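Local coordinates for AlkZ (Streptomyces sahachiroi, PDB 5UUJ), which belongs to the AlkZ-like DNA glycosylase family, which is grouped with the helix-turn-helix proteins, at residues Lys297-Val301 against Leu302-His306. Sequence-based numbering, arbitrary orientation.
Sequences KDEVV and LAPEH
Asp298 and Leu302 close an alpha-turn with a type I-like beta-turn, 298-301, nested in it; residues 299-301 have helical backbone angles without going on into a regular helix, in the loop that joins helix 289-292 to helix 307-310. Two amides share one carbonyl here. Asp298 O accepts from Leu302 N at 3.1 Å, with 161° at the hydrogen. It also accepts from Val301 N, at 3.3 Å. The Asp298 carboxylate adds an Asx-turn-like bond: OD1 accepts weakly from Val300 N, two residues on, at 3.4 Å, while its stronger partner is Arg260, through a salt bridge that ties the buried carboxylate to strand 260-265. A C-H donor adds to the backbone contacts, Glu299 CA lying 3.4 Å from Leu302 O. Val301 lies against Phe13 of helix 9-19 and Val327 of strand 326-334; Leu302, with CG anti to its own nitrogen (chi1 172°), reaches Val327, Phe343 and Val310. These two buried side chains join the turn to helix 9-19, strand 326-334, helix 307-310 and the Phe343 loop. On the exposed side Glu299 and Pro304 cross at about a right angle. With CG anti to the carbonyl carbon (chi1 -67°) and the chain extended beyond it, Glu299 sets its carboxylate against the proline ring, where OE1 sits 3.6 Å from Pro304 CG and 3.8 Å from Pro304 CD.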
loop_
_atom_site.group_PDB
_atom_site.type_symbol
_atom_site.label_atom_id
_atom_site.label_comp_id
_atom_site.label_asym_id
_atom_site.label_seq_id
_atom_site.Cartn_x
_atom_site.Cartn_y
_atom_site.Cartn_z
ATOM N N LYS A 297 -6.065 12.572 3.138
ATOM C CA LYS A 297 -6.092 13.858 3.827
ATOM C C LYS A 297 -5.639 15.015 2.935
ATOM O O LYS A 297 -5.926 16.173 3.232
ATOM C CB LYS A 297 -5.200 13.813 5.073
ATOM C CG LYS A 297 -5.923 13.984 6.398
ATOM C CD LYS A 297 -6.144 12.645 7.090
ATOM C CE LYS A 297 -6.877 12.796 8.420
ATOM N NZ LYS A 297 -6.969 14.211 8.893
ATOM N N ASP A 298 -4.918 14.712 1.856
ATOM C CA ASP A 298 -4.357 15.766 1.007
ATOM C C ASP A 298 -5.457 16.535 0.275
ATOM O O ASP A 298 -6.127 16.003 -0.614
ATOM C CB ASP A 298 -3.363 15.187 -0.000
ATOM C CG ASP A 298 -2.397 16.235 -0.527
ATOM O OD1 ASP A 298 -2.754 17.430 -0.521
ATOM O OD2 ASP A 298 -1.277 15.865 -0.935
ATOM N N GLU A 299 -5.612 17.806 0.639
ATOM C CA GLU A 299 -6.746 18.606 0.192
ATOM C C GLU A 299 -6.643 19.092 -1.256
ATOM O O GLU A 299 -7.635 19.556 -1.814
ATOM C CB GLU A 299 -6.927 19.807 1.127
ATOM C CG GLU A 299 -7.368 19.400 2.533
ATOM C CD GLU A 299 -7.538 20.573 3.482
ATOM O OE1 GLU A 299 -8.047 21.630 3.051
ATOM O OE2 GLU A 299 -7.164 20.432 4.666
ATOM N N VAL A 300 -5.467 18.989 -1.871
ATOM C CA VAL A 300 -5.338 19.388 -3.274
ATOM C C VAL A 300 -5.890 18.300 -4.191
ATOM O O VAL A 300 -6.243 18.571 -5.335
ATOM C CB VAL A 300 -3.874 19.695 -3.676
ATOM C CG1 VAL A 300 -3.285 20.772 -2.773
ATOM C CG2 VAL A 300 -3.016 18.433 -3.659
ATOM N N VAL A 301 -5.965 17.074 -3.680
ATOM C CA VAL A 301 -6.513 15.950 -4.436
ATOM C C VAL A 301 -7.989 15.741 -4.112
ATOM O O VAL A 301 -8.805 15.494 -5.004
ATOM C CB VAL A 301 -5.741 14.650 -4.142
ATOM C CG1 VAL A 301 -6.393 13.449 -4.839
ATOM C CG2 VAL A 301 -4.291 14.798 -4.571
ATOM N N LEU A 302 -8.318 15.838 -2.826
ATOM C CA LEU A 302 -9.667 15.571 -2.340
ATOM C C LEU A 302 -10.125 16.679 -1.400
ATOM O O LEU A 302 -9.572 16.854 -0.315
ATOM C CB LEU A 302 -9.714 14.216 -1.631
ATOM C CG LEU A 302 -11.008 13.857 -0.889
ATOM C CD1 LEU A 302 -12.210 13.871 -1.823
ATOM C CD2 LEU A 302 -10.868 12.498 -0.222
ATOM N N ALA A 303 -11.139 17.423 -1.826
ATOM C CA ALA A 303 -11.668 18.531 -1.036
ATOM C C ALA A 303 -12.132 18.049 0.342
ATOM O O ALA A 303 -12.770 17.001 0.450
ATOM C CB ALA A 303 -12.814 19.202 -1.778
ATOM N N PRO A 304 -11.810 18.811 1.402
ATOM C CA PRO A 304 -12.123 18.351 2.761
ATOM C C PRO A 304 -13.613 18.124 2.998
ATOM O O PRO A 304 -13.974 17.221 3.752
ATOM C CB PRO A 304 -11.597 19.486 3.651
ATOM C CG PRO A 304 -11.524 20.676 2.765
ATOM C CD PRO A 304 -11.192 20.149 1.405
ATOM N N GLU A 305 -14.467 18.918 2.359
ATOM C CA GLU A 305 -15.905 18.793 2.571
ATOM C C GLU A 305 -16.469 17.535 1.908
ATOM O O GLU A 305 -17.590 17.125 2.204
ATOM C CB GLU A 305 -16.643 20.036 2.055
ATOM C CG GLU A 305 -16.635 20.230 0.539
ATOM C CD GLU A 305 -15.446 21.036 0.045
ATOM O OE1 GLU A 305 -14.410 21.084 0.747
ATOM O OE2 GLU A 305 -15.551 21.629 -1.052
ATOM N N HIS A 306 -15.692 16.928 1.014
ATOM C CA HIS A 306 -16.121 15.722 0.308
ATOM C C HIS A 306 -15.392 14.472 0.798
ATOM O O HIS A 306 -15.575 13.386 0.248
ATOM C CB HIS A 306 -15.896 15.882 -1.196
ATOM C CG HIS A 306 -16.736 16.948 -1.825
ATOM N ND1 HIS A 306 -18.018 17.232 -1.403
ATOM C CD2 HIS A 306 -16.478 17.803 -2.843
ATOM C CE1 HIS A 306 -18.513 18.213 -2.134
ATOM N NE2 HIS A 306 -17.599 18.579 -3.016
#